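Long-range contacts in glycerol dehydrogenase (Schizosaccharomyces pombe, PDB 1TA9), which oxidises glycerol to dihydroxyacetone with NAD+ as the hydride acceptor, probably at a catalytic zinc ion, in the assimilation of glycerol: residues Gln74-Phe79 / Asp214-Val219; Thr80-Tyr85 / Asn108-Ser113; Ala98-Trp103 / Lys123-Gly128; Val148-Gly153 / Ile173-Thr178. All coordinates share one frame; numbering follows the deposited sequence.

Interaction 1 of 4, residues Gln74-Phe79 / Asp214-Val219; sequences QGRHAF and DTDVIV
Asp214, at the end of strand 210-214 and the N-cap of helix 215-220, tucks its carboxylate into the type II turn Gly75-Ala78 that follows the neighbouring parallel strand 71-75. With CG swung opposite the backbone N (chi1 -177°), both oxygens face the turn. Asp214 OD2 takes His77 N at 2.8 Å and Asp214 OD1 takes Phe79 N at 3.1 Å, each N-H arriving from above the carboxylate plane. Asp214 OD2 also accepts the capping bond from Asp216 N (2.9 Å), met nearly along the C-O bond. Asp214 CB sits over the middle of the Phe79 ring, 3.4 Å from its centroid, in a CH-pi contact. Thr215 N donates to Gly75 O (3.0 Å), which Ala78 N reaches from the opposite face of the carbonyl. The methyl CG2 of Thr215 rests on Gln74 CG at 3.6 Å, while its OG1 is hydrogen-bonded to Glu292. Asp216 OD2 is gripped side-on by Arg76, NE at 2.9 Å on the anti lone pair and NH2 at 3.2 Å, with the guanidinium and carboxylate planes 34° apart. Arg220 holds OD1 of Asp216, and Asp412 of a neighbouring subunit holds NH1 of Arg76. An alanine in place of Asp214 keeps CB on the Phe79 ring but would probably leave the His77, Phe79 and Asp216 N-H groups without their acceptor, so that fewer bonds hold the turn to the start of the helix. One buried carboxylate thus ties three backbone N-H groups together, and those donors, with the helix N-terminus, probably stabilise its negative charge.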
loop_
_atom_site.group_PDB
_atom_site.type_symbol
_atom_site.label_atom_id
_atom_site.label_comp_id
_atom_site.label_asym_id
_atom_site.label_seq_id
_atom_site.Cartn_x
_atom_site.Cartn_y
_atom_site.Cartn_z
ATOM N N GLN B 74 37.118 -11.508 10.342
ATOM C CA GLN B 74 37.160 -10.061 10.532
ATOM C C GLN B 74 36.905 -9.664 11.995
ATOM O O GLN B 74 35.899 -10.053 12.586
ATOM C CB GLN B 74 36.097 -9.430 9.631
ATOM C CG GLN B 74 35.896 -7.944 9.795
ATOM C CD GLN B 74 34.638 -7.464 9.094
ATOM O OE1 GLN B 74 34.386 -7.819 7.942
ATOM N NE2 GLN B 74 33.845 -6.648 9.783
ATOM N N GLY B 75 37.811 -8.880 12.573
ATOM C CA GLY B 75 37.624 -8.459 13.952
ATOM C C GLY B 75 38.654 -7.438 14.397
ATOM O O GLY B 75 39.735 -7.346 13.822
ATOM N N ARG B 76 38.324 -6.668 15.429
ATOM C CA ARG B 76 39.245 -5.655 15.918
ATOM C C ARG B 76 40.368 -6.308 16.715
ATOM O O ARG B 76 40.113 -7.077 17.642
ATOM C CB ARG B 76 38.509 -4.639 16.791
ATOM C CG ARG B 76 39.332 -3.391 17.037
ATOM C CD ARG B 76 38.577 -2.342 17.818
ATOM N NE ARG B 76 39.246 -1.054 17.685
ATOM C CZ ARG B 76 38.784 0.096 18.161
ATOM N NH1 ARG B 76 37.635 0.139 18.823
ATOM N NH2 ARG B 76 39.470 1.213 17.954
ATOM N N HIS B 77 41.606 -5.997 16.341
ATOM C CA HIS B 77 42.795 -6.550 16.992
ATOM C C HIS B 77 42.974 -8.017 16.616
ATOM O O HIS B 77 43.748 -8.739 17.243
ATOM C CB HIS B 77 42.686 -6.418 18.516
ATOM C CG HIS B 77 42.455 -5.015 18.985
ATOM N ND1 HIS B 77 43.328 -3.987 18.708
ATOM C CD2 HIS B 77 41.443 -4.469 19.700
ATOM C CE1 HIS B 77 42.864 -2.865 19.232
ATOM N NE2 HIS B 77 41.721 -3.130 19.838
ATOM N N ALA B 78 42.263 -8.448 15.578
ATOM C CA ALA B 78 42.323 -9.832 15.123
ATOM C C ALA B 78 43.737 -10.337 14.857
ATOM O O ALA B 78 44.025 -11.509 15.092
ATOM C CB ALA B 78 41.467 -10.008 13.873
ATOM N N PHE B 79 44.620 -9.470 14.367
ATOM C CA PHE B 79 45.986 -9.900 14.089
ATOM C C PHE B 79 46.688 -10.433 15.336
ATOM O O PHE B 79 47.675 -11.156 15.224
ATOM C CB PHE B 79 46.820 -8.762 13.483
ATOM C CG PHE B 79 46.442 -8.406 12.066
ATOM C CD1 PHE B 79 45.738 -9.301 11.264
ATOM C CD2 PHE B 79 46.825 -7.183 11.522
ATOM C CE1 PHE B 79 45.423 -8.983 9.937
ATOM C CE2 PHE B 79 46.517 -6.857 10.201
ATOM C CZ PHE B 79 45.814 -7.763 9.406
ATOM N N ASP B 214 41.940 -7.192 10.216
ATOM C CA ASP B 214 41.974 -6.612 11.552
ATOM C C ASP B 214 41.340 -5.230 11.396
ATOM O O ASP B 214 41.920 -4.333 10.787
ATOM C CB ASP B 214 43.419 -6.500 12.052
ATOM C CG ASP B 214 43.511 -5.974 13.480
ATOM O OD1 ASP B 214 44.430 -6.403 14.215
ATOM O OD2 ASP B 214 42.680 -5.126 13.868
ATOM N N THR B 215 40.136 -5.067 11.933
ATOM C CA THR B 215 39.419 -3.808 11.795
ATOM C C THR B 215 40.002 -2.621 12.563
ATOM O O THR B 215 39.594 -1.480 12.340
ATOM C CB THR B 215 37.936 -3.992 12.146
ATOM O OG1 THR B 215 37.817 -4.644 13.413
ATOM C CG2 THR B 215 37.251 -4.846 11.079
ATOM N N ASP B 216 40.954 -2.871 13.457
ATOM C CA ASP B 216 41.573 -1.759 14.173
ATOM C C ASP B 216 42.512 -1.085 13.182
ATOM O O ASP B 216 42.712 0.131 13.210
ATOM C CB ASP B 216 42.352 -2.244 15.395
ATOM C CG ASP B 216 42.842 -1.093 16.257
ATOM O OD1 ASP B 216 44.050 -0.775 16.208
ATOM O OD2 ASP B 216 42.011 -0.495 16.974
ATOM N N VAL B 217 43.090 -1.889 12.296
ATOM C CA VAL B 217 43.980 -1.364 11.270
ATOM C C VAL B 217 43.133 -0.614 10.241
ATOM O O VAL B 217 43.498 0.471 9.780
ATOM C CB VAL B 217 44.738 -2.497 10.558
ATOM C CG1 VAL B 217 45.534 -1.939 9.379
ATOM C CG2 VAL B 217 45.664 -3.200 11.543
ATOM N N ILE B 218 41.992 -1.197 9.893
ATOM C CA ILE B 218 41.102 -0.583 8.917
ATOM C C ILE B 218 40.547 0.765 9.393
ATOM O O ILE B 218 40.552 1.742 8.642
ATOM C CB ILE B 218 39.907 -1.522 8.576
ATOM C CG1 ILE B 218 40.413 -2.905 8.150
ATOM C CG2 ILE B 218 39.067 -0.909 7.473
ATOM C CD1 ILE B 218 41.395 -2.889 6.987
ATOM N N VAL B 219 40.087 0.830 10.640
ATOM C CA VAL B 219 39.505 2.070 11.157
ATOM C C VAL B 219 40.527 3.202 11.304
ATOM O O VAL B 219 40.157 4.374 11.320
ATOM C CB VAL B 219 38.795 1.837 12.519
ATOM C CG1 VAL B 219 39.808 1.813 13.650
ATOM C CG2 VAL B 219 37.736 2.918 12.753
#

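Interaction 2 of 4, residues Thr80-Tyr85 / Asn108-Ser113; sequences TRSYMY and NKIVDS
Thr80, Ser82 and Tyr83 lie against Ile110 and Ser113, where the short helix 82-86 meets helix 100-115, the crossover helix of the beta-alpha-beta unit formed with strands 93-98 and 120-125. Thr80 takes part through its backbone: a water donates to Thr80 O at 2.7 Å and is hydrogen-bonded to Ser113 OG at 2.8 Å, while the threonine hydroxyl pairs with His77 O. Arg81 heads the other way, forming a salt bridge with Asp63 of a neighbouring subunit. Ser82 is wedged between the two partners. Its CB meets Ser113 CB at 3.7 Å, and its OG stands over the Ile110 backbone, 3.6 Å from Ile110 CA, with Ile110 CG1 close by. Chi1 of -63° keeps that hydroxyl beside its own backbone N, where it is hydrogen-bonded to Phe79 O, so the oxygen set against the isoleucine is satisfied. Tyr83 brings CB alongside Ser113 OG at 3.8 Å before its ring turns off to pack on Thr91, Asn117 and Met119. Two residues on, Tyr85 OH bonds Ser61 and Asp63 of the neighbouring subunit, placing this helix at an interface. Ser113 OG, trans to its own amide nitrogen, reaches out to the start of helix 82-86: Tyr83 N donates to it over 3.1 Å in an almost straight bond, 171° at the hydrogen.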
loop_
_atom_site.group_PDB
_atom_site.type_symbol
_atom_site.label_atom_id
_atom_site.label_comp_id
_atom_site.label_asym_id
_atom_site.label_seq_id
_atom_site.Cartn_x
_atom_site.Cartn_y
_atom_site.Cartn_z
ATOM N N THR B 80 46.186 -10.084 16.520
ATOM C CA THR B 80 46.793 -10.568 17.760
ATOM C C THR B 80 46.328 -11.990 18.047
ATOM O O THR B 80 46.770 -12.616 19.010
ATOM C CB THR B 80 46.432 -9.684 18.976
ATOM O OG1 THR B 80 45.021 -9.744 19.218
ATOM C CG2 THR B 80 46.854 -8.241 18.733
ATOM N N ARG B 81 45.427 -12.487 17.205
ATOM C CA ARG B 81 44.890 -13.840 17.325
ATOM C C ARG B 81 45.207 -14.615 16.044
ATOM O O ARG B 81 44.503 -15.557 15.691
ATOM C CB ARG B 81 43.367 -13.799 17.516
ATOM C CG ARG B 81 42.890 -13.148 18.805
ATOM C CD ARG B 81 41.368 -13.200 18.917
ATOM N NE ARG B 81 40.704 -12.215 18.065
ATOM C CZ ARG B 81 40.648 -10.915 18.335
ATOM N NH1 ARG B 81 41.217 -10.438 19.436
ATOM N NH2 ARG B 81 40.015 -10.089 17.513
ATOM N N SER B 82 46.270 -14.217 15.355
ATOM C CA SER B 82 46.661 -14.855 14.100
ATOM C C SER B 82 46.826 -16.374 14.128
ATOM O O SER B 82 46.248 -17.075 13.299
ATOM C CB SER B 82 47.951 -14.226 13.572
ATOM O OG SER B 82 47.766 -12.855 13.275
ATOM N N TYR B 83 47.611 -16.886 15.069
ATOM C CA TYR B 83 47.851 -18.326 15.140
ATOM C C TYR B 83 46.575 -19.158 15.164
ATOM O O TYR B 83 46.482 -20.191 14.507
ATOM C CB TYR B 83 48.706 -18.671 16.361
ATOM C CG TYR B 83 49.107 -20.127 16.391
ATOM C CD1 TYR B 83 48.430 -21.043 17.194
ATOM C CD2 TYR B 83 50.137 -20.597 15.577
ATOM C CE1 TYR B 83 48.766 -22.395 17.185
ATOM C CE2 TYR B 83 50.483 -21.946 15.560
ATOM C CZ TYR B 83 49.792 -22.838 16.365
ATOM O OH TYR B 83 50.123 -24.175 16.341
ATOM N N MET B 84 45.602 -18.695 15.935
ATOM C CA MET B 84 44.311 -19.353 16.083
ATOM C C MET B 84 43.686 -19.745 14.744
ATOM O O MET B 84 43.020 -20.778 14.626
ATOM C CB MET B 84 43.387 -18.405 16.844
ATOM C CG MET B 84 41.930 -18.758 16.851
ATOM S SD MET B 84 41.060 -17.503 17.805
ATOM C CE MET B 84 39.459 -18.290 17.994
ATOM N N TYR B 85 43.911 -18.917 13.734
ATOM C CA TYR B 85 43.363 -19.175 12.412
ATOM C C TYR B 85 44.418 -19.758 11.477
ATOM O O TYR B 85 44.156 -20.718 10.750
ATOM C CB TYR B 85 42.804 -17.875 11.837
ATOM C CG TYR B 85 41.772 -17.230 12.739
ATOM C CD1 TYR B 85 40.504 -17.791 12.889
ATOM C CD2 TYR B 85 42.072 -16.074 13.462
ATOM C CE1 TYR B 85 39.557 -17.216 13.736
ATOM C CE2 TYR B 85 41.131 -15.492 14.315
ATOM C CZ TYR B 85 39.878 -16.070 14.444
ATOM O OH TYR B 85 38.940 -15.501 15.273
ATOM N N ASN B 108 53.987 -6.852 12.062
ATOM C CA ASN B 108 54.692 -7.491 13.167
ATOM C C ASN B 108 53.752 -8.134 14.176
ATOM O O ASN B 108 54.137 -9.069 14.881
ATOM C CB ASN B 108 55.608 -6.488 13.875
ATOM C CG ASN B 108 56.873 -6.210 13.089
ATOM O OD1 ASN B 108 57.578 -7.136 12.692
ATOM N ND2 ASN B 108 57.170 -4.935 12.865
ATOM N N LYS B 109 52.522 -7.634 14.250
ATOM C CA LYS B 109 51.543 -8.192 15.170
ATOM C C LYS B 109 51.259 -9.635 14.757
ATOM O O LYS B 109 51.121 -10.522 15.599
ATOM C CB LYS B 109 50.253 -7.368 15.133
ATOM C CG LYS B 109 50.450 -5.905 15.511
ATOM C CD LYS B 109 49.143 -5.128 15.425
ATOM C CE LYS B 109 49.360 -3.643 15.670
ATOM N NZ LYS B 109 49.901 -3.366 17.029
ATOM N N ILE B 110 51.179 -9.863 13.450
ATOM C CA ILE B 110 50.927 -11.198 12.927
ATOM C C ILE B 110 52.128 -12.095 13.235
ATOM O O ILE B 110 51.972 -13.196 13.762
ATOM C CB ILE B 110 50.684 -11.151 11.399
ATOM C CG1 ILE B 110 49.392 -10.372 11.113
ATOM C CG2 ILE B 110 50.602 -12.565 10.832
ATOM C CD1 ILE B 110 49.122 -10.140 9.643
ATOM N N VAL B 111 53.325 -11.608 12.918
ATOM C CA VAL B 111 54.545 -12.368 13.158
ATOM C C VAL B 111 54.668 -12.761 14.629
ATOM O O VAL B 111 54.941 -13.915 14.946
ATOM C CB VAL B 111 55.797 -11.559 12.745
ATOM C CG1 VAL B 111 57.064 -12.357 13.043
ATOM C CG2 VAL B 111 55.725 -11.219 11.264
ATOM N N ASP B 112 54.457 -11.798 15.521
ATOM C CA ASP B 112 54.546 -12.057 16.955
ATOM C C ASP B 112 53.622 -13.184 17.397
ATOM O O ASP B 112 54.026 -14.059 18.161
ATOM C CB ASP B 112 54.217 -10.789 17.749
ATOM C CG ASP B 112 55.325 -9.751 17.678
ATOM O OD1 ASP B 112 55.133 -8.633 18.205
ATOM O OD2 ASP B 112 56.389 -10.053 17.098
ATOM N N SER B 113 52.380 -13.161 16.918
ATOM C CA SER B 113 51.402 -14.183 17.275
ATOM C C SER B 113 51.864 -15.581 16.877
ATOM O O SER B 113 51.794 -16.517 17.672
ATOM C CB SER B 113 50.056 -13.884 16.604
ATOM O OG SER B 113 49.120 -14.915 16.866
HETATM O O HOH W 1 47.845 -15.118 19.299
#

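Interaction 3 of 4, residues Ala98-Trp103 / Lys123-Gly128; sequences ADQNVW and KLVFGG
Strand 93-98, helix 100-115 and strand 120-125 form a right-handed parallel beta-alpha-beta unit, and here Ala98, at the end of the first strand, pairs with Val125 on the last. Phe126 N donates to Ala98 O at 3.0 Å, whereas Ala98 N reaches Leu124 O by a weak bond of 3.4 Å. From the first turn of the helix, Trp103 aims its indole back at this second strand. Trp103 NE1 donates to Leu124 O at 3.1 Å; the oxygen lies in the ring plane, yet the donor stands above the carbonyl plane. Chi1 of -87°, with CG anti to the carbonyl carbon, lays the ring so that Ala98 CB is against one face, 3.8 Å above the plane. At the benzo end, Trp103 CH2 meets Lys123 CG obliquely at 3.5 Å, and at the pyrrole end Val125 CG2 approaches CD1. A leucine in place of Trp103 would probably leave Leu124 O without its indole donor and open a gap beside the aliphatic part of Lys123. Asp99 caps the helix through OD2, bonded to Val102 N at 2.7 Å, and one water links Gln100 N to Phe126 O. Asp99 probably contacts NAD+, and Phe126 packs on Thr157 of the likely cofactor site. A parallel beta-alpha-beta unit whose strand-to-helix loop faces the cofactor at the C-terminal edge of the sheet is typical of Rossmann-like dinucleotide-binding domains.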
loop_
_atom_site.group_PDB
_atom_site.type_symbol
_atom_site.label_atom_id
_atom_site.label_comp_id
_atom_site.label_asym_id
_atom_site.label_seq_id
_atom_site.Cartn_x
_atom_site.Cartn_y
_atom_site.Cartn_z
ATOM N N ALA B 98 54.981 -8.122 3.127
ATOM C CA ALA B 98 54.385 -6.793 3.261
ATOM C C ALA B 98 55.417 -5.716 2.944
ATOM O O ALA B 98 56.608 -5.911 3.186
ATOM C CB ALA B 98 53.853 -6.599 4.677
ATOM N N ASP B 99 54.972 -4.588 2.395
ATOM C CA ASP B 99 55.902 -3.506 2.093
ATOM C C ASP B 99 56.341 -2.925 3.435
ATOM O O ASP B 99 55.763 -3.255 4.468
ATOM C CB ASP B 99 55.241 -2.438 1.201
ATOM C CG ASP B 99 54.104 -1.702 1.888
ATOM O OD1 ASP B 99 53.262 -1.124 1.165
ATOM O OD2 ASP B 99 54.047 -1.681 3.135
ATOM N N GLN B 100 57.354 -2.066 3.431
ATOM C CA GLN B 100 57.855 -1.507 4.680
ATOM C C GLN B 100 56.801 -0.768 5.495
ATOM O O GLN B 100 56.776 -0.865 6.722
ATOM C CB GLN B 100 59.040 -0.582 4.403
ATOM C CG GLN B 100 59.892 -0.307 5.627
ATOM C CD GLN B 100 60.257 -1.579 6.374
ATOM O OE1 GLN B 100 59.547 -2.001 7.288
ATOM N NE2 GLN B 100 61.358 -2.204 5.975
ATOM N N ASN B 101 55.933 -0.033 4.811
ATOM C CA ASN B 101 54.882 0.725 5.474
ATOM C C ASN B 101 53.996 -0.186 6.323
ATOM O O ASN B 101 53.719 0.109 7.487
ATOM C CB ASN B 101 54.031 1.452 4.429
ATOM C CG ASN B 101 53.034 2.410 5.049
ATOM O OD1 ASN B 101 52.171 2.959 4.358
ATOM N ND2 ASN B 101 53.148 2.625 6.354
ATOM N N VAL B 102 53.556 -1.299 5.742
ATOM C CA VAL B 102 52.695 -2.228 6.458
ATOM C C VAL B 102 53.428 -2.925 7.597
ATOM O O VAL B 102 52.822 -3.251 8.620
ATOM C CB VAL B 102 52.091 -3.277 5.501
ATOM C CG1 VAL B 102 51.258 -4.275 6.280
ATOM C CG2 VAL B 102 51.223 -2.579 4.462
ATOM N N TRP B 103 54.729 -3.154 7.431
ATOM C CA TRP B 103 55.503 -3.789 8.494
ATOM C C TRP B 103 55.501 -2.869 9.708
ATOM O O TRP B 103 55.358 -3.317 10.845
ATOM C CB TRP B 103 56.948 -4.049 8.046
ATOM C CG TRP B 103 57.134 -5.361 7.345
ATOM C CD1 TRP B 103 57.411 -5.555 6.023
ATOM C CD2 TRP B 103 57.027 -6.664 7.929
ATOM N NE1 TRP B 103 57.481 -6.900 5.745
ATOM C CE2 TRP B 103 57.249 -7.603 6.897
ATOM C CE3 TRP B 103 56.763 -7.131 9.225
ATOM C CZ2 TRP B 103 57.213 -8.985 7.121
ATOM C CZ3 TRP B 103 56.726 -8.505 9.448
ATOM C CH2 TRP B 103 56.950 -9.414 8.398
ATOM N N LYS B 123 60.200 -13.391 7.171
ATOM C CA LYS B 123 59.725 -12.036 6.937
ATOM C C LYS B 123 60.328 -11.447 5.669
ATOM O O LYS B 123 61.535 -11.207 5.590
ATOM C CB LYS B 123 60.063 -11.159 8.144
ATOM C CG LYS B 123 59.460 -11.668 9.449
ATOM C CD LYS B 123 59.858 -10.807 10.641
ATOM C CE LYS B 123 61.357 -10.858 10.890
ATOM N NZ LYS B 123 61.744 -10.051 12.082
ATOM N N LEU B 124 59.480 -11.221 4.672
ATOM C CA LEU B 124 59.920 -10.656 3.405
ATOM C C LEU B 124 59.326 -9.269 3.199
ATOM O O LEU B 124 58.198 -8.996 3.612
ATOM C CB LEU B 124 59.504 -11.562 2.245
ATOM C CG LEU B 124 59.991 -13.011 2.272
ATOM C CD1 LEU B 124 59.482 -13.727 1.032
ATOM C CD2 LEU B 124 61.514 -13.056 2.328
ATOM N N VAL B 125 60.091 -8.392 2.560
ATOM C CA VAL B 125 59.622 -7.040 2.304
ATOM C C VAL B 125 59.266 -6.867 0.833
ATOM O O VAL B 125 60.108 -7.040 -0.045
ATOM C CB VAL B 125 60.691 -5.990 2.675
ATOM C CG1 VAL B 125 60.154 -4.589 2.406
ATOM C CG2 VAL B 125 61.080 -6.138 4.133
ATOM N N PHE B 126 58.007 -6.534 0.569
ATOM C CA PHE B 126 57.559 -6.326 -0.797
ATOM C C PHE B 126 58.218 -5.048 -1.289
ATOM O O PHE B 126 58.153 -4.014 -0.623
ATOM C CB PHE B 126 56.037 -6.175 -0.843
ATOM C CG PHE B 126 55.485 -6.016 -2.230
ATOM C CD1 PHE B 126 54.585 -4.995 -2.520
ATOM C CD2 PHE B 126 55.863 -6.886 -3.249
ATOM C CE1 PHE B 126 54.068 -4.842 -3.807
ATOM C CE2 PHE B 126 55.351 -6.742 -4.539
ATOM C CZ PHE B 126 54.452 -5.716 -4.818
ATOM N N GLY B 127 58.859 -5.123 -2.450
ATOM C CA GLY B 127 59.529 -3.959 -2.999
ATOM C C GLY B 127 58.576 -2.947 -3.605
ATOM O O GLY B 127 59.007 -1.989 -4.247
ATOM N N GLY B 128 57.279 -3.159 -3.405
ATOM C CA GLY B 128 56.291 -2.243 -3.946
ATOM C C GLY B 128 56.047 -2.484 -5.422
ATOM O O GLY B 128 55.030 -2.056 -5.969
HETATM O O HOH W 2 58.429 -1.722 0.911
#

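Interaction 4 of 4, residues Val148-Gly153 / Ile173-Thr178; sequences VIIGVG and IICPTT
Ile150 and Ile173 stand side by side on adjacent parallel strands, pointing the same way, with Ile150 CG1 4.1 Å from Ile173 CB. Val148 crosses the end of this pair obliquely, its CG2 at 3.8 Å from Ile173 CG1. Further along the same face, Cys175 SG touches Ile150 CG2 (3.9 Å), and Val152 meets Thr177 at about a right angle, CG1 to CG2 at 3.8 Å. With N and CG1 on far sides of the CA-CB bond (chi1 -170°), that valine methyl also lies over Cys175 O. On the other face Gly151 and Gly153 bring no side chain beside Ile174 and Pro176, both of which pack on Met158 of helix 155-167. Between the faces, Cys175 N donates to Gly151 O at 2.8 Å, nearly in line with the carbonyl, one of a run of ladder bonds. At the strand end Gly153, at phi 141° and psi -142°, adopts angles hardly open to other residues. Thr177 OG1 comes within 3.3 Å of Gly153 CA, and a water donates to Gly153 O at 2.6 Å while also bonding Thr178 OG1. Hydrophobic strand bodies thus give way to a hydrated, glycine-rich polar end, consistent with Thr177 and Thr178 belonging to the NAD+ site.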
loop_
_atom_site.group_PDB
_atom_site.type_symbol
_atom_site.label_atom_id
_atom_site.label_comp_id
_atom_site.label_asym_id
_atom_site.label_seq_id
_atom_site.Cartn_x
_atom_site.Cartn_y
_atom_site.Cartn_z
ATOM N N VAL B 148 52.778 -21.930 4.113
ATOM C CA VAL B 148 51.772 -20.976 3.667
ATOM C C VAL B 148 52.379 -19.605 3.389
ATOM O O VAL B 148 53.388 -19.226 3.985
ATOM C CB VAL B 148 50.656 -20.827 4.732
ATOM C CG1 VAL B 148 51.234 -20.223 6.011
ATOM C CG2 VAL B 148 49.526 -19.959 4.198
ATOM N N ILE B 149 51.757 -18.871 2.475
ATOM C CA ILE B 149 52.213 -17.539 2.112
ATOM C C ILE B 149 51.191 -16.540 2.645
ATOM O O ILE B 149 50.011 -16.621 2.309
ATOM C CB ILE B 149 52.310 -17.373 0.579
ATOM C CG1 ILE B 149 53.178 -18.486 -0.020
ATOM C CG2 ILE B 149 52.886 -16.006 0.239
ATOM C CD1 ILE B 149 54.614 -18.476 0.451
ATOM N N ILE B 150 51.647 -15.605 3.473
ATOM C CA ILE B 150 50.764 -14.599 4.048
ATOM C C ILE B 150 51.055 -13.209 3.489
ATOM O O ILE B 150 52.131 -12.651 3.717
ATOM C CB ILE B 150 50.917 -14.537 5.582
ATOM C CG1 ILE B 150 50.773 -15.936 6.181
ATOM C CG2 ILE B 150 49.871 -13.599 6.168
ATOM C CD1 ILE B 150 50.979 -15.981 7.687
ATOM N N GLY B 151 50.091 -12.658 2.757
ATOM C CA GLY B 151 50.245 -11.331 2.189
ATOM C C GLY B 151 49.504 -10.310 3.034
ATOM O O GLY B 151 48.301 -10.446 3.264
ATOM N N VAL B 152 50.212 -9.284 3.498
ATOM C CA VAL B 152 49.603 -8.257 4.334
ATOM C C VAL B 152 49.740 -6.871 3.705
ATOM O O VAL B 152 50.853 -6.387 3.508
ATOM C CB VAL B 152 50.263 -8.223 5.736
ATOM C CG1 VAL B 152 49.465 -7.316 6.668
ATOM C CG2 VAL B 152 50.361 -9.627 6.305
ATOM N N GLY B 153 48.613 -6.234 3.391
ATOM C CA GLY B 153 48.667 -4.908 2.800
ATOM C C GLY B 153 47.649 -4.630 1.708
ATOM O O GLY B 153 46.503 -5.073 1.781
ATOM N N ILE B 173 47.085 -16.780 2.548
ATOM C CA ILE B 173 46.337 -16.041 3.552
ATOM C C ILE B 173 46.501 -14.569 3.179
ATOM O O ILE B 173 47.613 -14.038 3.158
ATOM C CB ILE B 173 46.871 -16.320 4.976
ATOM C CG1 ILE B 173 46.629 -17.795 5.330
ATOM C CG2 ILE B 173 46.170 -15.420 5.990
ATOM C CD1 ILE B 173 47.010 -18.178 6.750
ATOM N N ILE B 174 45.380 -13.925 2.871
ATOM C CA ILE B 174 45.366 -12.529 2.442
ATOM C C ILE B 174 44.838 -11.621 3.550
ATOM O O ILE B 174 43.731 -11.820 4.051
ATOM C CB ILE B 174 44.479 -12.379 1.189
ATOM C CG1 ILE B 174 44.912 -13.390 0.119
ATOM C CG2 ILE B 174 44.567 -10.964 0.645
ATOM C CD1 ILE B 174 46.322 -13.180 -0.430
ATOM N N CYS B 175 45.635 -10.621 3.925
ATOM C CA CYS B 175 45.259 -9.706 4.994
ATOM C C CYS B 175 45.223 -8.257 4.532
ATOM O O CYS B 175 46.222 -7.542 4.619
ATOM C CB CYS B 175 46.245 -9.834 6.156
ATOM S SG CYS B 175 46.633 -11.532 6.597
ATOM N N PRO B 176 44.067 -7.802 4.032
ATOM C CA PRO B 176 43.963 -6.417 3.573
ATOM C C PRO B 176 44.124 -5.447 4.744
ATOM O O PRO B 176 43.607 -5.696 5.834
ATOM C CB PRO B 176 42.571 -6.366 2.944
ATOM C CG PRO B 176 41.806 -7.375 3.733
ATOM C CD PRO B 176 42.788 -8.515 3.866
ATOM N N THR B 177 44.839 -4.349 4.515
ATOM C CA THR B 177 45.060 -3.358 5.561
ATOM C C THR B 177 44.178 -2.121 5.384
ATOM O O THR B 177 44.245 -1.167 6.166
ATOM C CB THR B 177 46.543 -2.951 5.625
ATOM O OG1 THR B 177 46.991 -2.548 4.327
ATOM C CG2 THR B 177 47.382 -4.131 6.105
ATOM N N THR B 178 43.353 -2.154 4.344
ATOM C CA THR B 178 42.391 -1.096 4.058
ATOM C C THR B 178 41.231 -1.826 3.398
ATOM O O THR B 178 41.393 -2.948 2.922
ATOM C CB THR B 178 42.925 -0.044 3.064
ATOM O OG1 THR B 178 43.299 -0.689 1.843
ATOM C CG2 THR B 178 44.127 0.693 3.648
HETATM O O HOH W 3 44.317 -3.606 1.498
#

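Interactions 1, 3 and 4 share one parallel sheet; interaction 2 joins two helices, of which helix 100-115 lies on the face carrying Val152 and Cys175. Interaction 4 is central: Ile218 CD1 of interaction 1 comes within 3.3 Å of Thr177 C, Ala98 CB of interaction 3 within 3.2 Å of Val152 O, and Ile110 CD1 of interaction 2 within 3.6 Å of Val152 CG2. Phe79 CG meets Ile110 CG1 at 3.7 Å, joining interactions 1 and 2, whereas 1 and 3 do not touch, their centres about 19 Å apart. Interactions 3 and 4 contribute Asp99, Thr177 and Thr178 to the probable NAD+ site; the Pro176 side chain lies about 13 Å from the zinc ion.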